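Local coordinates for protein rhamnosidase B (Bacillus sp., PDB 2OKX) that probably cleaves terminal alpha-L-rhamnose from glycosides by hydrolysis, as an inverting alpha-L-rhamnosidase of glycoside hydrolase family 78, at residues A[630-635]-A[804-809]; A[698-703]-A[767-772]; A[577-582]-A[862-867]. One frame throughout, in Å; residues are numbered along the deposited sequence.

All three contacts are buried in the 6-hairpin glycosidase domain, and they differ in chemistry. No helix is shared: contact 1 pairs helices 627-644 and 801-813, contact 2 helices 696-715 and 764-772, and contact 3 joins helix 577-590 to the loop before helix 868-876. Contacts 1 and 2 are apolar, without a hydrogen bond across either, and adjoin through side chains, Leu772 packing on Phe806 and Glu809. Contact 3, nearest the centre of the chain, is polar, with a water and a carboxylate at its heart. It meets contact 1 through the salt bridge of Arg581 with Glu809. Helix-to-helix hydrocarbon thus gives way to polar groups beside a bound glycerol.

Contact 1: A[630-635]-A[804-809]; sequences TFFWIL and SFFYYE
Phe632 and Phe806 reach out from helices 627-644 and 801-813 and meet ring against ring between them. The helices themselves stand apart, for the nearest pair of CA atoms, those of Phe632 and Phe806, is separated by 11.4 Å, and the side chains bridge this interval from opposite directions. The tight part is small: CZ of Phe806 lies over one face of the Phe632 ring and comes within 3.4 Å of Phe632 CZ, while Phe632 CE1 is 3.8 Å from Phe806 CZ. The ring planes are inclined by 27°, yet the centroids are 5.0 Å apart, so the rings are slid past each other and overlap only at their outer ends. Both first torsions place CG anti to the carbonyl carbon (chi1 -67° in Phe632, -64° in Phe806), which sends each ring outward into the gap between the helices.

One turn further along, the interface is looser. Leu635 points toward helix 801-813, but its side chain stops 5.3 Å from the nearest atom of segment 804-809. Glu809, which is partly exposed, also turns toward its neighbour without touching segment 630-635; its OE2 forms a salt bridge with Arg581 instead. Phe806 is steadied on its own helix by an edge-to-face contact with Phe802.

Were Phe632 replaced by an alanine, the Phe806 ring would probably lose its partner across the interface and Phe701 the edge that meets its face. Both helices belong to the 6-hairpin glycosidase domain, consistent with the (alpha/alpha)6 barrel of this family, and are joined here through side chains rather than by close backbone packing. With just 108 Å² buried and no hydrogen bond between the segments, the contact rests on dispersion between two slid-apart rings, which span the interval between the helices with no polar bond to fix their direction.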
loop_
_atom_site.group_PDB
_atom_site.type_symbol
_atom_site.label_atom_id
_atom_site.label_comp_id
_atom_site.label_asym_id
_atom_site.label_seq_id
_atom_site.Cartn_x
_atom_site.Cartn_y
_atom_site.Cartn_z
ATOM N N THR A 630 3.482 10.795 13.754
ATOM C CA THR A 630 4.765 11.459 13.911
ATOM C C THR A 630 5.363 11.076 15.265
ATOM O O THR A 630 6.575 10.894 15.389
ATOM C CB THR A 630 4.624 12.987 13.787
ATOM O OG1 THR A 630 4.222 13.310 12.448
ATOM C CG2 THR A 630 5.953 13.675 14.080
ATOM N N PHE A 631 4.513 10.935 16.276
ATOM C CA PHE A 631 5.002 10.544 17.592
ATOM C C PHE A 631 5.553 9.119 17.520
ATOM O O PHE A 631 6.531 8.793 18.194
ATOM C CB PHE A 631 3.884 10.612 18.645
ATOM C CG PHE A 631 3.264 11.979 18.796
ATOM C CD1 PHE A 631 3.981 13.129 18.478
ATOM C CD2 PHE A 631 1.963 12.113 19.273
ATOM C CE1 PHE A 631 3.406 14.398 18.629
ATOM C CE2 PHE A 631 1.381 13.376 19.428
ATOM C CZ PHE A 631 2.109 14.518 19.103
ATOM N N PHE A 632 4.928 8.271 16.704
ATOM C CA PHE A 632 5.394 6.893 16.567
ATOM C C PHE A 632 6.713 6.865 15.810
ATOM O O PHE A 632 7.526 5.955 15.994
ATOM C CB PHE A 632 4.349 6.021 15.860
ATOM C CG PHE A 632 3.087 5.825 16.654
ATOM C CD1 PHE A 632 3.105 5.904 18.046
ATOM C CD2 PHE A 632 1.878 5.570 16.016
ATOM C CE1 PHE A 632 1.937 5.735 18.788
ATOM C CE2 PHE A 632 0.708 5.400 16.748
ATOM C CZ PHE A 632 0.738 5.484 18.140
ATOM N N TRP A 633 6.921 7.866 14.959
ATOM C CA TRP A 633 8.161 7.979 14.200
ATOM C C TRP A 633 9.291 8.259 15.191
ATOM O O TRP A 633 10.381 7.700 15.085
ATOM C CB TRP A 633 8.077 9.130 13.191
ATOM C CG TRP A 633 9.404 9.478 12.561
ATOM C CD1 TRP A 633 10.102 8.734 11.653
ATOM C CD2 TRP A 633 10.200 10.643 12.820
ATOM N NE1 TRP A 633 11.285 9.362 11.331
ATOM C CE2 TRP A 633 11.370 10.535 12.033
ATOM C CE3 TRP A 633 10.038 11.768 13.641
ATOM C CZ2 TRP A 633 12.377 11.512 12.043
ATOM C CZ3 TRP A 633 11.039 12.742 13.652
ATOM C CH2 TRP A 633 12.193 12.604 12.857
ATOM N N ILE A 634 9.028 9.140 16.153
ATOM C CA ILE A 634 10.037 9.464 17.152
ATOM C C ILE A 634 10.342 8.199 17.950
ATOM O O ILE A 634 11.499 7.884 18.222
ATOM C CB ILE A 634 9.548 10.584 18.097
ATOM C CG1 ILE A 634 9.438 11.899 17.312
ATOM C CG2 ILE A 634 10.512 10.742 19.271
ATOM C CD1 ILE A 634 8.848 13.056 18.104
ATOM N N LEU A 635 9.291 7.469 18.308
ATOM C CA LEU A 635 9.440 6.224 19.051
ATOM C C LEU A 635 10.312 5.271 18.236
ATOM O O LEU A 635 11.271 4.698 18.751
ATOM C CB LEU A 635 8.074 5.576 19.280
ATOM C CG LEU A 635 7.859 4.734 20.545
ATOM C CD1 LEU A 635 6.657 3.834 20.327
ATOM C CD2 LEU A 635 9.083 3.907 20.874
ATOM N N SER A 804 -4.181 -3.574 19.102
ATOM C CA SER A 804 -3.895 -4.738 19.940
ATOM C C SER A 804 -2.418 -4.753 20.334
ATOM O O SER A 804 -2.067 -5.170 21.436
ATOM C CB SER A 804 -4.228 -6.041 19.201
ATOM O OG SER A 804 -5.627 -6.261 19.124
ATOM N N PHE A 805 -1.557 -4.290 19.432
ATOM C CA PHE A 805 -0.118 -4.265 19.693
ATOM C C PHE A 805 0.179 -3.444 20.943
ATOM O O PHE A 805 0.924 -3.880 21.824
ATOM C CB PHE A 805 0.630 -3.669 18.494
ATOM C CG PHE A 805 2.120 -3.899 18.526
ATOM C CD1 PHE A 805 2.912 -3.318 19.513
ATOM C CD2 PHE A 805 2.732 -4.688 17.555
ATOM C CE1 PHE A 805 4.295 -3.517 19.534
ATOM C CE2 PHE A 805 4.111 -4.895 17.563
ATOM C CZ PHE A 805 4.897 -4.308 18.554
ATOM N N PHE A 806 -0.398 -2.250 21.008
ATOM C CA PHE A 806 -0.196 -1.374 22.154
ATOM C C PHE A 806 -0.802 -2.016 23.399
ATOM O O PHE A 806 -0.253 -1.909 24.495
ATOM C CB PHE A 806 -0.829 -0.003 21.881
ATOM C CG PHE A 806 -0.185 0.740 20.741
ATOM C CD1 PHE A 806 1.139 1.154 20.824
ATOM C CD2 PHE A 806 -0.897 1.011 19.575
ATOM C CE1 PHE A 806 1.751 1.826 19.760
ATOM C CE2 PHE A 806 -0.296 1.682 18.506
ATOM C CZ PHE A 806 1.029 2.089 18.597
ATOM N N TYR A 807 -1.925 -2.701 23.221
ATOM C CA TYR A 807 -2.593 -3.375 24.331
ATOM C C TYR A 807 -1.682 -4.464 24.911
ATOM O O TYR A 807 -1.595 -4.631 26.132
ATOM C CB TYR A 807 -3.914 -3.977 23.843
ATOM C CG TYR A 807 -4.674 -4.786 24.873
ATOM C CD1 TYR A 807 -4.924 -4.280 26.151
ATOM C CD2 TYR A 807 -5.163 -6.048 24.558
ATOM C CE1 TYR A 807 -5.645 -5.020 27.088
ATOM C CE2 TYR A 807 -5.884 -6.793 25.481
ATOM C CZ TYR A 807 -6.121 -6.273 26.743
ATOM O OH TYR A 807 -6.840 -7.017 27.643
ATOM N N TYR A 808 -0.999 -5.194 24.035
ATOM C CA TYR A 808 -0.098 -6.254 24.484
ATOM C C TYR A 808 1.112 -5.664 25.210
ATOM O O TYR A 808 1.612 -6.250 26.170
ATOM C CB TYR A 808 0.354 -7.121 23.300
ATOM C CG TYR A 808 -0.783 -7.850 22.597
ATOM C CD1 TYR A 808 -2.007 -8.064 23.233
ATOM C CD2 TYR A 808 -0.627 -8.336 21.296
ATOM C CE1 TYR A 808 -3.057 -8.744 22.586
ATOM C CE2 TYR A 808 -1.663 -9.014 20.644
ATOM C CZ TYR A 808 -2.872 -9.213 21.292
ATOM O OH TYR A 808 -3.891 -9.886 20.650
ATOM N N GLU A 809 1.586 -4.508 24.756
ATOM C CA GLU A 809 2.717 -3.874 25.423
ATOM C C GLU A 809 2.285 -3.534 26.849
ATOM O O GLU A 809 3.078 -3.625 27.790
ATOM C CB GLU A 809 3.152 -2.605 24.682
ATOM C CG GLU A 809 3.957 -2.866 23.408
ATOM C CD GLU A 809 4.492 -1.589 22.772
ATOM O OE1 GLU A 809 3.688 -0.798 22.234
ATOM O OE2 GLU A 809 5.720 -1.372 22.815
#

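Contact 2: A[698-703]-A[767-772]; sequences QNLFLV and QVVAYL
The Phe701 ring is covered on one face by Val769, whose CG1 stands 3.7 Å from the ring centroid and 12° off the ring normal, a CH-pi contact over the centre. Val769 CG2 lies on the same side but beyond the CE1-CZ rim, 3.7 Å from Phe701 CE1. The opposite face receives the ring of Phe632 from helix 627-644, edge-to-face, with Phe632 CZ 3.6 Å from Phe701 CE1. Phe701 is therefore sandwiched between a methyl group and another aromatic ring. The two side chains of the CH-pi pair cross at about a right angle, and CG1 of Val769, anti to the backbone N (chi1 177°), is the branch directed into the ring.

That same methyl also meets Leu700, approaching its CB at 3.7 Å, so one valine branch fits against two consecutive residues of the opposing helix. Leu700 in turn sends CD1 over the backbone of Ala770, the residue after Val769, where it lies 3.5 Å from Ala770 N and 3.7 Å from Ala770 CB. The CA-CB bond of Ala770 is directed away from the other helix, and its small side chain is consistent with Leu700 CD1 coming so near the backbone N.

Segment axes 9.1 Å apart and 13° from parallel are consistent with neighbouring helices in one layer of the (alpha/alpha)6 barrel of this family. No hydrogen bond crosses between the segments; cohesion comes from hydrocarbon fit and the CH-pi contact, and so depends on the shapes of Val769, Leu700 and Phe701.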
loop_
_atom_site.group_PDB
_atom_site.type_symbol
_atom_site.label_atom_id
_atom_site.label_comp_id
_atom_site.label_asym_id
_atom_site.label_seq_id
_atom_site.Cartn_x
_atom_site.Cartn_y
_atom_site.Cartn_z
ATOM N N GLN A 698 -3.737 11.424 21.752
ATOM C CA GLN A 698 -2.541 12.073 21.215
ATOM C C GLN A 698 -1.883 13.010 22.225
ATOM O O GLN A 698 -0.702 13.333 22.109
ATOM C CB GLN A 698 -2.839 12.813 19.903
ATOM C CG GLN A 698 -4.065 13.711 19.895
ATOM C CD GLN A 698 -4.295 14.326 18.522
ATOM O OE1 GLN A 698 -4.217 13.637 17.505
ATOM N NE2 GLN A 698 -4.585 15.622 18.487
ATOM N N ASN A 699 -2.644 13.445 23.220
ATOM C CA ASN A 699 -2.081 14.303 24.256
ATOM C C ASN A 699 -1.145 13.424 25.084
ATOM O O ASN A 699 -0.043 13.832 25.450
ATOM C CB ASN A 699 -3.195 14.876 25.133
ATOM C CG ASN A 699 -3.617 16.265 24.697
ATOM O OD1 ASN A 699 -3.000 17.262 25.081
ATOM N ND2 ASN A 699 -4.660 16.339 23.876
ATOM N N LEU A 700 -1.597 12.203 25.354
ATOM C CA LEU A 700 -0.821 11.238 26.125
ATOM C C LEU A 700 0.452 10.826 25.386
ATOM O O LEU A 700 1.526 10.750 25.980
ATOM C CB LEU A 700 -1.676 10.006 26.420
ATOM C CG LEU A 700 -2.900 10.225 27.318
ATOM C CD1 LEU A 700 -3.811 9.013 27.254
ATOM C CD2 LEU A 700 -2.446 10.493 28.754
ATOM N N PHE A 701 0.334 10.561 24.086
ATOM C CA PHE A 701 1.496 10.163 23.303
ATOM C C PHE A 701 2.501 11.301 23.147
ATOM O O PHE A 701 3.693 11.061 22.967
ATOM C CB PHE A 701 1.062 9.631 21.930
ATOM C CG PHE A 701 0.731 8.159 21.926
ATOM C CD1 PHE A 701 -0.439 7.693 21.333
ATOM C CD2 PHE A 701 1.600 7.236 22.505
ATOM C CE1 PHE A 701 -0.743 6.333 21.315
ATOM C CE2 PHE A 701 1.306 5.870 22.492
ATOM C CZ PHE A 701 0.130 5.418 21.894
ATOM N N LEU A 702 2.032 12.542 23.218
ATOM C CA LEU A 702 2.949 13.673 23.104
ATOM C C LEU A 702 3.856 13.681 24.334
ATOM O O LEU A 702 5.051 13.963 24.239
ATOM C CB LEU A 702 2.179 14.994 23.015
ATOM C CG LEU A 702 3.033 16.271 22.973
ATOM C CD1 LEU A 702 4.129 16.152 21.923
ATOM C CD2 LEU A 702 2.138 17.464 22.670
ATOM N N VAL A 703 3.283 13.362 25.487
ATOM C CA VAL A 703 4.057 13.314 26.721
ATOM C C VAL A 703 5.185 12.302 26.551
ATOM O O VAL A 703 6.358 12.626 26.746
ATOM C CB VAL A 703 3.181 12.884 27.918
ATOM C CG1 VAL A 703 4.049 12.676 29.156
ATOM C CG2 VAL A 703 2.119 13.943 28.190
ATOM N N GLN A 767 -7.493 4.498 27.658
ATOM C CA GLN A 767 -6.995 3.989 28.931
ATOM C C GLN A 767 -5.662 3.265 28.727
ATOM O O GLN A 767 -4.716 3.460 29.492
ATOM C CB GLN A 767 -8.008 3.026 29.556
ATOM C CG GLN A 767 -9.451 3.516 29.557
ATOM C CD GLN A 767 -9.588 4.972 29.969
ATOM O OE1 GLN A 767 -9.018 5.404 30.972
ATOM N NE2 GLN A 767 -10.358 5.734 29.196
ATOM N N VAL A 768 -5.596 2.426 27.694
ATOM C CA VAL A 768 -4.375 1.688 27.398
ATOM C C VAL A 768 -3.224 2.656 27.141
ATOM O O VAL A 768 -2.119 2.469 27.648
ATOM C CB VAL A 768 -4.552 0.773 26.157
ATOM C CG1 VAL A 768 -3.209 0.193 25.735
ATOM C CG2 VAL A 768 -5.522 -0.352 26.475
ATOM N N VAL A 769 -3.486 3.694 26.355
ATOM C CA VAL A 769 -2.454 4.676 26.043
ATOM C C VAL A 769 -1.990 5.419 27.295
ATOM O O VAL A 769 -0.804 5.700 27.450
ATOM C CB VAL A 769 -2.950 5.703 24.994
ATOM C CG1 VAL A 769 -1.884 6.756 24.749
ATOM C CG2 VAL A 769 -3.286 4.989 23.689
ATOM N N ALA A 770 -2.923 5.739 28.184
ATOM C CA ALA A 770 -2.574 6.440 29.416
ATOM C C ALA A 770 -1.637 5.560 30.244
ATOM O O ALA A 770 -0.691 6.045 30.868
ATOM C CB ALA A 770 -3.835 6.763 30.211
ATOM N N TYR A 771 -1.906 4.260 30.231
ATOM C CA TYR A 771 -1.101 3.297 30.970
ATOM C C TYR A 771 0.314 3.194 30.398
ATOM O O TYR A 771 1.297 3.244 31.140
ATOM C CB TYR A 771 -1.771 1.924 30.920
ATOM C CG TYR A 771 -1.116 0.879 31.795
ATOM C CD1 TYR A 771 -1.289 0.894 33.180
ATOM C CD2 TYR A 771 -0.330 -0.127 31.240
ATOM C CE1 TYR A 771 -0.692 -0.073 33.991
ATOM C CE2 TYR A 771 0.270 -1.094 32.038
ATOM C CZ TYR A 771 0.086 -1.063 33.412
ATOM O OH TYR A 771 0.684 -2.018 34.199
ATOM N N LEU A 772 0.411 3.052 29.079
ATOM C CA LEU A 772 1.702 2.931 28.405
ATOM C C LEU A 772 2.558 4.184 28.463
ATOM O O LEU A 772 3.784 4.100 28.503
ATOM C CB LEU A 772 1.509 2.558 26.933
ATOM C CG LEU A 772 1.121 1.124 26.586
ATOM C CD1 LEU A 772 0.872 1.019 25.088
ATOM C CD2 LEU A 772 2.231 0.181 27.006
#

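Contact 3: A[577-582]-A[862-867]; sequences VGDSRN and HAWSAA
Asp579 and Trp864 supply the principal van der Waals contact, and their CA atoms are the closest pair across the two segments. The carboxylate lies nearly flat against the indole, the planes 19° apart, with Asp579 OD1 above the ring plane, offset toward the rim, and 3.3 Å from Trp864 CE3. The CB atoms of Asp579 and Trp864 also approach to 3.8 Å. Trp864 CG sits between the backbone N and the carbonyl carbon (chi1 80°), which turns the indole toward helix 577-590; the ring also stacks with Phe802, and its NE1 is bonded to the backbone O of Glu841.

Hydrogen bonding between the segments is indirect. Water 1 donates to Asp579 OD1 at 2.8 Å and accepts from Trp864 N at 2.9 Å, tying the carboxylate to the backbone of the 3-10 segment 863-865. OD1 also takes part in a hydrogen bond with a bound glycerol.

A second polar group lies one helical turn on. Asn582 ND2 approaches Trp864 O at 3.6 Å, long for a direct bond. Its amide is steadied from the other end, where Arg581 NH2 donates to Asn582 OD1 at 3.1 Å with an N-H...O angle of 148°. The arginine is itself held by salt bridges to Glu639 and Glu809, so the group that grips Asn582 OD1 is fixed by two carboxylates.

Helix 577-590 faces the loop at 862-867 with a carboxylate laid along an indole and a bridging water; these features, with a glycerol bound to Asp579 OD1, are consistent with the wall of a polar pocket. The glycerol probably came from the crystallisation liquor, but its place is consistent with a sugar-binding cleft in the (alpha/alpha)6 barrel characteristic of this glycosidase family.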
loop_
_atom_site.group_PDB
_atom_site.type_symbol
_atom_site.label_atom_id
_atom_site.label_comp_id
_atom_site.label_asym_id
_atom_site.label_seq_id
_atom_site.Cartn_x
_atom_site.Cartn_y
_atom_site.Cartn_z
ATOM N N VAL A 577 3.950 6.023 8.069
ATOM C CA VAL A 577 4.826 6.153 9.224
ATOM C C VAL A 577 4.358 5.424 10.476
ATOM O O VAL A 577 5.132 4.695 11.097
ATOM C CB VAL A 577 5.047 7.641 9.545
ATOM C CG1 VAL A 577 6.007 7.796 10.721
ATOM C CG2 VAL A 577 5.593 8.345 8.306
ATOM N N GLY A 578 3.098 5.614 10.846
ATOM C CA GLY A 578 2.591 4.958 12.037
ATOM C C GLY A 578 2.747 3.451 12.002
ATOM O O GLY A 578 3.204 2.841 12.971
ATOM N N ASP A 579 2.367 2.842 10.883
ATOM C CA ASP A 579 2.456 1.394 10.735
ATOM C C ASP A 579 3.889 0.891 10.912
ATOM O O ASP A 579 4.124 -0.138 11.552
ATOM C CB ASP A 579 1.973 0.956 9.344
ATOM C CG ASP A 579 0.570 1.438 9.016
ATOM O OD1 ASP A 579 -0.206 0.644 8.435
ATOM O OD2 ASP A 579 0.245 2.605 9.313
ATOM N N SER A 580 4.839 1.626 10.340
ATOM C CA SER A 580 6.244 1.236 10.377
ATOM C C SER A 580 6.859 1.018 11.757
ATOM O O SER A 580 7.810 0.254 11.884
ATOM C CB SER A 580 7.092 2.250 9.602
ATOM O OG SER A 580 7.276 3.440 10.346
ATOM N N ARG A 581 6.349 1.690 12.782
ATOM C CA ARG A 581 6.906 1.501 14.121
ATOM C C ARG A 581 6.726 0.048 14.556
ATOM O O ARG A 581 7.681 -0.601 14.988
ATOM C CB ARG A 581 6.238 2.439 15.130
ATOM C CG ARG A 581 6.798 2.327 16.552
ATOM C CD ARG A 581 6.017 1.327 17.400
ATOM N NE ARG A 581 6.649 1.102 18.700
ATOM C CZ ARG A 581 6.067 0.473 19.721
ATOM N NH1 ARG A 581 6.718 0.316 20.868
ATOM N NH2 ARG A 581 4.832 0.007 19.602
ATOM N N ASN A 582 5.507 -0.467 14.428
ATOM C CA ASN A 582 5.238 -1.849 14.807
ATOM C C ASN A 582 5.917 -2.808 13.840
ATOM O O ASN A 582 6.492 -3.814 14.249
ATOM C CB ASN A 582 3.732 -2.123 14.823
ATOM C CG ASN A 582 3.022 -1.443 15.981
ATOM O OD1 ASN A 582 3.642 -0.771 16.807
ATOM N ND2 ASN A 582 1.709 -1.620 16.046
ATOM N N HIS A 862 -1.942 -6.447 6.597
ATOM C CA HIS A 862 -1.408 -5.196 7.145
ATOM C C HIS A 862 -0.395 -5.571 8.219
ATOM O O HIS A 862 -0.773 -6.050 9.288
ATOM C CB HIS A 862 -2.530 -4.361 7.783
ATOM C CG HIS A 862 -2.964 -3.190 6.957
ATOM N ND1 HIS A 862 -2.849 -1.886 7.392
ATOM C CD2 HIS A 862 -3.524 -3.126 5.727
ATOM C CE1 HIS A 862 -3.321 -1.070 6.466
ATOM N NE2 HIS A 862 -3.738 -1.798 5.445
ATOM N N ALA A 863 0.886 -5.353 7.940
ATOM C CA ALA A 863 1.926 -5.713 8.898
ATOM C C ALA A 863 1.829 -4.956 10.215
ATOM O O ALA A 863 2.471 -5.335 11.190
ATOM C CB ALA A 863 3.317 -5.524 8.278
ATOM N N TRP A 864 1.038 -3.888 10.264
ATOM C CA TRP A 864 0.919 -3.166 11.523
ATOM C C TRP A 864 0.122 -4.037 12.503
ATOM O O TRP A 864 0.042 -3.744 13.700
ATOM C CB TRP A 864 0.273 -1.780 11.302
ATOM C CG TRP A 864 -1.231 -1.712 11.157
ATOM C CD1 TRP A 864 -2.103 -2.747 10.951
ATOM C CD2 TRP A 864 -2.031 -0.522 11.209
ATOM N NE1 TRP A 864 -3.397 -2.274 10.877
ATOM C CE2 TRP A 864 -3.379 -0.911 11.032
ATOM C CE3 TRP A 864 -1.737 0.838 11.389
ATOM C CZ2 TRP A 864 -4.434 0.012 11.030
ATOM C CZ3 TRP A 864 -2.786 1.758 11.390
ATOM C CH2 TRP A 864 -4.120 1.337 11.211
ATOM N N SER A 865 -0.415 -5.139 11.979
ATOM C CA SER A 865 -1.209 -6.097 12.749
ATOM C C SER A 865 -0.434 -7.379 13.089
ATOM O O SER A 865 -1.015 -8.321 13.628
ATOM C CB SER A 865 -2.454 -6.511 11.954
ATOM O OG SER A 865 -3.330 -5.422 11.719
ATOM N N ALA A 866 0.862 -7.420 12.785
ATOM C CA ALA A 866 1.660 -8.629 13.030
ATOM C C ALA A 866 2.241 -8.791 14.439
ATOM O O ALA A 866 3.263 -9.459 14.621
ATOM C CB ALA A 866 2.789 -8.718 11.993
ATOM N N ALA A 867 1.575 -8.209 15.429
ATOM C CA ALA A 867 2.022 -8.277 16.823
ATOM C C ALA A 867 2.611 -9.606 17.318
ATOM O O ALA A 867 3.671 -9.614 17.949
ATOM C CB ALA A 867 0.881 -7.850 17.749
HETATM O O HOH W 1 0.373 -2.119 8.119
#